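Hypothetical protein (Actinomyces odontolyticus, PDB 4MJG) is of unknown function, belongs to the DUF4853 family, and is probably made as a lipoprotein in its natural full-length form. Local coordinates at residues A[34-39]-A[81-86]; A[95-100]-A[105-110]. All coordinates share one frame; numbering follows the deposited sequence.

Contact 1 (A[34-39]-A[81-86])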
ATOM      1  N   VAL A  34       0.719  -9.656   0.331  1.00 62.71           N
ATOM      2  CA  VAL A  34       0.832 -11.022   0.851  1.00 68.75           C
ATOM      3  C   VAL A  34       1.585 -11.971  -0.093  1.00 75.10           C
ATOM      4  O   VAL A  34       2.526 -12.638   0.341  1.00 82.04           O
ATOM      5  CB  VAL A  34      -0.551 -11.610   1.212  1.00 69.88           C
ATOM      6  CG1 VAL A  34      -0.432 -13.085   1.572  1.00 73.12           C
ATOM      7  CG2 VAL A  34      -1.172 -10.824   2.358  1.00 72.99           C
ATOM      8  N   PRO A  35       1.192 -12.030  -1.381  1.00 73.09           N
ATOM      9  CA  PRO A  35       1.940 -12.889  -2.303  1.00 73.57           C
ATOM     10  C   PRO A  35       3.452 -12.627  -2.320  1.00 76.82           C
ATOM     11  O   PRO A  35       4.236 -13.564  -2.500  1.00 84.27           O
ATOM     12  CB  PRO A  35       1.329 -12.560  -3.667  1.00 72.10           C
ATOM     13  CG  PRO A  35      -0.048 -12.096  -3.357  1.00 72.22           C
ATOM     14  CD  PRO A  35       0.050 -11.376  -2.047  1.00 70.43           C
ATOM     15  N   VAL A  36       3.855 -11.372  -2.130  1.00 72.07           N
ATOM     16  CA  VAL A  36       5.276 -11.007  -2.139  1.00 71.45           C
ATOM     17  C   VAL A  36       6.017 -11.671  -0.976  1.00 73.60           C
ATOM     18  O   VAL A  36       7.153 -12.122  -1.130  1.00 78.06           O
ATOM     19  CB  VAL A  36       5.468  -9.474  -2.095  1.00 65.62           C
ATOM     20  CG1 VAL A  36       6.946  -9.110  -2.027  1.00 63.78           C
ATOM     21  CG2 VAL A  36       4.816  -8.822  -3.308  1.00 63.86           C
ATOM     22  N   ALA A  37       5.373 -11.724   0.187  1.00 76.64           N
ATOM     23  CA  ALA A  37       5.928 -12.431   1.343  1.00 81.08           C
ATOM     24  C   ALA A  37       5.803 -13.944   1.173  1.00 81.66           C
ATOM     25  O   ALA A  37       6.687 -14.697   1.589  1.00 80.60           O
ATOM     26  CB  ALA A  37       5.235 -11.986   2.621  1.00 77.54           C
ATOM     27  N   ALA A  38       4.701 -14.383   0.565  1.00 76.20           N
ATOM     28  CA  ALA A  38       4.474 -15.807   0.316  1.00 82.65           C
ATOM     29  C   ALA A  38       5.502 -16.379  -0.663  1.00 86.09           C
ATOM     30  O   ALA A  38       6.058 -17.451  -0.426  1.00 79.97           O
ATOM     31  CB  ALA A  38       3.063 -16.035  -0.206  1.00 81.15           C
ATOM     32  N   GLU A  39       5.759 -15.646  -1.746  1.00 94.59           N
ATOM     33  CA  GLU A  39       6.721 -16.056  -2.776  1.00100.02           C
ATOM     34  C   GLU A  39       8.144 -16.115  -2.226  1.00 98.27           C
ATOM     35  O   GLU A  39       8.952 -16.934  -2.670  1.00102.44           O
ATOM     36  CB  GLU A  39       6.667 -15.098  -3.975  1.00110.32           C
ATOM     37  CG  GLU A  39       7.403 -15.579  -5.223  1.00117.83           C
ATOM     38  CD  GLU A  39       6.762 -16.794  -5.873  1.00125.18           C
ATOM     39  OE1 GLU A  39       5.581 -17.088  -5.590  1.00115.74           O
ATOM     40  OE2 GLU A  39       7.445 -17.454  -6.682  1.00143.09           O
ATOM     41  N   GLU A  81       8.434  -8.430 -11.209  1.00 79.55           N
ATOM     42  CA  GLU A  81       7.567  -8.000 -12.309  1.00 80.21           C
ATOM     43  C   GLU A  81       6.697  -9.153 -12.789  1.00 82.00           C
ATOM     44  O   GLU A  81       5.504  -8.978 -13.042  1.00 82.54           O
ATOM     45  CB  GLU A  81       8.400  -7.445 -13.468  1.00 84.85           C
ATOM     46  CG  GLU A  81       7.577  -6.880 -14.618  1.00 87.43           C
ATOM     47  CD  GLU A  81       8.425  -6.179 -15.667  1.00 94.74           C
ATOM     48  OE1 GLU A  81       9.642  -5.983 -15.447  1.00 97.55           O
ATOM     49  OE2 GLU A  81       7.869  -5.814 -16.723  1.00101.79           O
ATOM     50  N   LYS A  82       7.301 -10.332 -12.902  1.00 84.64           N
ATOM     51  CA  LYS A  82       6.566 -11.557 -13.199  1.00 95.79           C
ATOM     52  C   LYS A  82       5.441 -11.761 -12.179  1.00 93.98           C
ATOM     53  O   LYS A  82       4.282 -11.963 -12.552  1.00 87.95           O
ATOM     54  CB  LYS A  82       7.524 -12.756 -13.185  1.00101.62           C
ATOM     55  CG  LYS A  82       6.886 -14.111 -13.458  1.00108.52           C
ATOM     56  CD  LYS A  82       7.855 -15.243 -13.146  1.00111.05           C
ATOM     57  CE  LYS A  82       7.223 -16.606 -13.376  1.00107.00           C
ATOM     58  NZ  LYS A  82       6.923 -16.848 -14.812  1.00109.15           N
ATOM     59  N   LEU A  83       5.795 -11.696 -10.896  1.00 87.31           N
ATOM     60  CA  LEU A  83       4.843 -11.920  -9.813  1.00 88.40           C
ATOM     61  C   LEU A  83       3.717 -10.899  -9.835  1.00 87.13           C
ATOM     62  O   LEU A  83       2.545 -11.267  -9.830  1.00 93.83           O
ATOM     63  CB  LEU A  83       5.549 -11.874  -8.452  1.00 90.80           C
ATOM     64  CG  LEU A  83       4.673 -12.027  -7.202  1.00 91.53           C
ATOM     65  CD1 LEU A  83       3.940 -13.361  -7.213  1.00100.09           C
ATOM     66  CD2 LEU A  83       5.510 -11.889  -5.944  1.00 86.77           C
ATOM     67  N   VAL A  84       4.075  -9.620  -9.857  1.00 81.40           N
ATOM     68  CA  VAL A  84       3.084  -8.547  -9.796  1.00 75.46           C
ATOM     69  C   VAL A  84       2.114  -8.632 -10.973  1.00 80.22           C
ATOM     70  O   VAL A  84       0.908  -8.446 -10.799  1.00 79.58           O
ATOM     71  CB  VAL A  84       3.749  -7.153  -9.760  1.00 73.09           C
ATOM     72  CG1 VAL A  84       2.718  -6.045  -9.932  1.00 68.73           C
ATOM     73  CG2 VAL A  84       4.495  -6.963  -8.450  1.00 76.36           C
ATOM     74  N   THR A  85       2.644  -8.927 -12.157  1.00 84.99           N
ATOM     75  CA  THR A  85       1.830  -9.007 -13.369  1.00 94.75           C
ATOM     76  C   THR A  85       0.911 -10.232 -13.345  1.00 98.22           C
ATOM     77  O   THR A  85      -0.289 -10.123 -13.596  1.00 99.37           O
ATOM     78  CB  THR A  85       2.716  -9.039 -14.633  1.00 98.81           C
ATOM     79  OG1 THR A  85       3.584  -7.897 -14.643  1.00 86.95           O
ATOM     80  CG2 THR A  85       1.863  -9.038 -15.902  1.00106.28           C
ATOM     81  N   GLU A  86       1.482 -11.390 -13.031  1.00 98.07           N
ATOM     82  CA  GLU A  86       0.739 -12.645 -13.008  1.00 98.96           C
ATOM     83  C   GLU A  86      -0.288 -12.718 -11.877  1.00 93.33           C
ATOM     84  O   GLU A  86      -1.268 -13.458 -11.967  1.00 93.31           O
ATOM     85  CB  GLU A  86       1.731 -13.801 -12.858  1.00104.60           C
ATOM     86  CG  GLU A  86       1.153 -15.198 -13.030  1.00111.32           C
ATOM     87  CD  GLU A  86       2.223 -16.274 -13.077  1.00116.21           C
ATOM     88  OE1 GLU A  86       3.339 -16.040 -12.564  1.00108.49           O
ATOM     89  OE2 GLU A  86       1.945 -17.360 -13.630  1.00133.82           O
TER

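Contact 2 (A[95-100]-A[105-110])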
ATOM      1  N   VAL A  95      -0.578  -1.733 -15.123  1.00 67.52           N
ATOM      2  CA  VAL A  95       0.649  -2.055 -14.398  1.00 70.04           C
ATOM      3  C   VAL A  95       1.785  -1.235 -14.996  1.00 74.13           C
ATOM      4  O   VAL A  95       2.193  -1.468 -16.137  1.00 79.94           O
ATOM      5  CB  VAL A  95       1.004  -3.553 -14.511  1.00 70.81           C
ATOM      6  CG1 VAL A  95       2.264  -3.869 -13.714  1.00 67.14           C
ATOM      7  CG2 VAL A  95      -0.161  -4.416 -14.048  1.00 72.68           C
ATOM      8  N   GLN A  96       2.298  -0.281 -14.225  1.00 73.80           N
ATOM      9  CA  GLN A  96       3.395   0.570 -14.684  1.00 75.57           C
ATOM     10  C   GLN A  96       4.716   0.126 -14.069  1.00 69.19           C
ATOM     11  O   GLN A  96       4.794  -0.128 -12.870  1.00 65.20           O
ATOM     12  CB  GLN A  96       3.119   2.023 -14.329  1.00 79.77           C
ATOM     13  CG  GLN A  96       1.958   2.623 -15.101  1.00 87.52           C
ATOM     14  CD  GLN A  96       1.721   4.076 -14.748  1.00 94.54           C
ATOM     15  OE1 GLN A  96       2.193   4.562 -13.718  1.00 97.49           O
ATOM     16  NE2 GLN A  96       0.987   4.781 -15.601  1.00101.96           N
ATOM     17  N   VAL A  97       5.745   0.035 -14.907  1.00 68.44           N
ATOM     18  CA  VAL A  97       7.068  -0.418 -14.492  1.00 67.93           C
ATOM     19  C   VAL A  97       8.072   0.711 -14.735  1.00 69.19           C
ATOM     20  O   VAL A  97       8.184   1.214 -15.854  1.00 67.54           O
ATOM     21  CB  VAL A  97       7.484  -1.677 -15.285  1.00 65.92           C
ATOM     22  CG1 VAL A  97       8.818  -2.215 -14.787  1.00 67.26           C
ATOM     23  CG2 VAL A  97       6.403  -2.750 -15.192  1.00 64.15           C
ATOM     24  N   ASP A  98       8.788   1.114 -13.685  1.00 67.35           N
ATOM     25  CA  ASP A  98       9.783   2.183 -13.798  1.00 69.79           C
ATOM     26  C   ASP A  98      10.818   1.830 -14.849  1.00 74.06           C
ATOM     27  O   ASP A  98      11.317   0.703 -14.888  1.00 72.59           O
ATOM     28  CB  ASP A  98      10.495   2.435 -12.462  1.00 68.49           C
ATOM     29  CG  ASP A  98       9.634   3.184 -11.463  1.00 63.82           C
ATOM     30  OD1 ASP A  98       8.489   3.543 -11.798  1.00 64.23           O
ATOM     31  OD2 ASP A  98      10.117   3.413 -10.333  1.00 62.27           O
ATOM     32  N   LYS A  99      11.134   2.806 -15.692  1.00 78.81           N
ATOM     33  CA  LYS A  99      12.057   2.604 -16.804  1.00 86.37           C
ATOM     34  C   LYS A  99      13.507   2.483 -16.334  1.00 79.42           C
ATOM     35  O   LYS A  99      14.326   1.887 -17.027  1.00 83.73           O
ATOM     36  CB  LYS A  99      11.879   3.709 -17.850  1.00101.40           C
ATOM     37  CG  LYS A  99      10.505   3.666 -18.508  1.00115.35           C
ATOM     38  CD  LYS A  99      10.349   4.701 -19.610  1.00122.25           C
ATOM     39  CE  LYS A  99      10.021   6.075 -19.049  1.00118.01           C
ATOM     40  NZ  LYS A  99       9.782   7.065 -20.132  1.00121.21           N
ATOM     41  N   GLN A 100      13.814   2.996 -15.142  1.00 75.84           N
ATOM     42  CA  GLN A 100      15.183   2.964 -14.621  1.00 78.15           C
ATOM     43  C   GLN A 100      15.212   2.964 -13.093  1.00 73.32           C
ATOM     44  O   GLN A 100      14.249   3.378 -12.458  1.00 66.92           O
ATOM     45  CB  GLN A 100      15.947   4.172 -15.157  1.00 84.05           C
ATOM     46  CG  GLN A 100      17.434   4.186 -14.846  1.00 89.21           C
ATOM     47  CD  GLN A 100      18.174   5.268 -15.604  1.00102.45           C
ATOM     48  OE1 GLN A 100      17.566   6.091 -16.291  1.00114.28           O
ATOM     49  NE2 GLN A 100      19.497   5.277 -15.482  1.00115.03           N
ATOM     50  N   ALA A 105      18.980   3.579  -5.538  1.00 63.85           N
ATOM     51  CA  ALA A 105      19.055   2.161  -5.889  1.00 59.83           C
ATOM     52  C   ALA A 105      17.711   1.441  -5.698  1.00 56.88           C
ATOM     53  O   ALA A 105      17.677   0.261  -5.347  1.00 55.85           O
ATOM     54  CB  ALA A 105      20.163   1.464  -5.107  1.00 59.24           C
ATOM     55  N   THR A 106      16.610   2.148  -5.946  1.00 52.82           N
ATOM     56  CA  THR A 106      15.279   1.548  -5.865  1.00 59.24           C
ATOM     57  C   THR A 106      14.570   1.637  -7.209  1.00 56.26           C
ATOM     58  O   THR A 106      14.744   2.611  -7.941  1.00 57.20           O
ATOM     59  CB  THR A 106      14.391   2.229  -4.800  1.00 60.59           C
ATOM     60  OG1 THR A 106      14.064   3.558  -5.224  1.00 67.93           O
ATOM     61  CG2 THR A 106      15.091   2.277  -3.442  1.00 54.68           C
ATOM     62  N   ARG A 107      13.782   0.613  -7.532  1.00 55.92           N
ATOM     63  CA  ARG A 107      13.005   0.586  -8.774  1.00 57.36           C
ATOM     64  C   ARG A 107      11.591   0.172  -8.466  1.00 57.22           C
ATOM     65  O   ARG A 107      11.373  -0.830  -7.783  1.00 62.39           O
ATOM     66  CB  ARG A 107      13.604  -0.394  -9.777  1.00 62.33           C
ATOM     67  CG  ARG A 107      13.110  -0.192 -11.199  1.00 62.32           C
ATOM     68  CD  ARG A 107      13.779  -1.164 -12.154  1.00 63.58           C
ATOM     69  NE  ARG A 107      13.294  -1.011 -13.518  1.00 61.72           N
ATOM     70  CZ  ARG A 107      13.656  -1.786 -14.535  1.00 67.68           C
ATOM     71  NH1 ARG A 107      14.514  -2.789 -14.353  1.00 71.99           N
ATOM     72  NH2 ARG A 107      13.151  -1.563 -15.740  1.00 68.29           N
ATOM     73  N   GLY A 108      10.636   0.932  -8.989  1.00 54.68           N
ATOM     74  CA  GLY A 108       9.240   0.753  -8.628  1.00 58.63           C
ATOM     75  C   GLY A 108       8.386   0.080  -9.685  1.00 61.81           C
ATOM     76  O   GLY A 108       8.625   0.231 -10.885  1.00 63.71           O
ATOM     77  N   ILE A 109       7.397  -0.681  -9.223  1.00 57.84           N
ATOM     78  CA  ILE A 109       6.294  -1.129 -10.062  1.00 57.66           C
ATOM     79  C   ILE A 109       5.019  -0.599  -9.418  1.00 61.41           C
ATOM     80  O   ILE A 109       4.814  -0.757  -8.210  1.00 55.52           O
ATOM     81  CB  ILE A 109       6.216  -2.661 -10.168  1.00 59.83           C
ATOM     82  CG1 ILE A 109       7.508  -3.211 -10.774  1.00 61.69           C
ATOM     83  CG2 ILE A 109       5.019  -3.080 -11.020  1.00 60.46           C
ATOM     84  CD1 ILE A 109       7.629  -4.715 -10.687  1.00 63.26           C
ATOM     85  N   GLN A 110       4.174   0.035 -10.226  1.00 59.72           N
ATOM     86  CA  GLN A 110       2.949   0.633  -9.735  1.00 57.65           C
ATOM     87  C   GLN A 110       1.744  -0.133 -10.250  1.00 60.80           C
ATOM     88  O   GLN A 110       1.736  -0.607 -11.389  1.00 70.93           O
ATOM     89  CB  GLN A 110       2.848   2.089 -10.189  1.00 61.56           C
ATOM     90  CG  GLN A 110       3.925   3.001  -9.630  1.00 61.06           C
ATOM     91  CD  GLN A 110       5.218   2.909 -10.403  1.00 67.24           C
ATOM     92  OE1 GLN A 110       5.235   3.089 -11.628  1.00 78.11           O
ATOM     93  NE2 GLN A 110       6.316   2.636  -9.693  1.00 65.54           N
TER

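Contact 1 (A[34-39]-A[81-86])
Leu83 reaches from helix 81-86 to helix 34-39 and makes every close contact between them, a simple case of one leucine bridging two well-separated helices. Its CG stands anti to the backbone N (chi1 177°), which carries the two methyls out toward the facing helix. CD2 goes deepest: it meets the backbone of Val36 at CA, 3.9 Å away, and lies equally close to CB of Glu39, one turn further along. The Val36 side chain crosses that of Leu83 obliquely and offers CG2 to the same CD2 at 4.1 Å. Pro35 meets both branches: its carbonyl O lies 4.0 Å from Leu83 CD2, and its CB is a looser 4.5 Å from CD1. Glu39 takes part through CB, the aliphatic base of its chain. Met75 touches both Glu39 and Leu83, while Phe121 of strand 118-123 packs against Val36 and Val84 and so links the two helices to the sheet. The segment axes run 10.6 Å apart at 135°, and no hydrogen bond or salt bridge joins them. With 166 Å² buried in total, the contact depends on the shape of one apolar side chain, without polar bonds to fix its register.

Contact 2 (A[95-100]-A[105-110])
The beta hairpin of strands 92-97 and 107-113 shows how side chains can continue a strand pairing into the connecting loop. Gln96 and Gln110 form an antiparallel hydrogen-bonded pair; Gln110 N gives the straighter bond, 2.7 Å to Gln96 O at 168°. Val97 and Ile109 follow as a non-hydrogen-bonded pair, their side chains turned to the face where Phe77 of helix 77-86 packs on both. Beyond them Asp98 N bonds to Gly108 O, and the Asp98 carboxylate bends back over the opposite strand. Its OD2 accepts Gly108 N at 2.9 Å, from above the carboxylate plane. OD1 takes a longer bond of 3.2 Å from Gln110 NE2, also out of plane, but the main partner of that amide nitrogen is Glu120 OE2, on strand 118-123. The carbonyl of Asp98 serves Arg107: with CG anti to the backbone N (chi1 -163°) and the chain extended to NE, the guanidinium grips Asp98 O side-on, NE and NH2 each 3.0 Å away, NH2 in the carbonyl plane and NE above it. A leucine in place of Arg107 has neither donor, and the start of the loop at Asp98 would probably be less firmly held. Asp98 thus engages the second strand through its backbone N, carbonyl and carboxylate together, closing the hairpin end with polar bonds at the protein surface.

Overall arrangement
Contact 1 closes before contact 2 opens along the chain, and their centres lie about 15 Å apart. Helix 77-86 connects them: its last residues supply one side of contact 1, and strand 92-97, which follows it, begins the hairpin of contact 2. The two also touch directly, with Glu81 CA 3.7 Å from Ile109 CD1 and Val84 CG1 3.9 Å from Ile109 CG2. Strand 92-97 is an outermost strand of the eight-stranded antiparallel sheet, and 107-113 is its neighbour. Helix 77-86 therefore packs on this end of the sheet while also meeting helix 34-40, so that apolar packing and edge-strand pairing are joined within the DUF4853 domain.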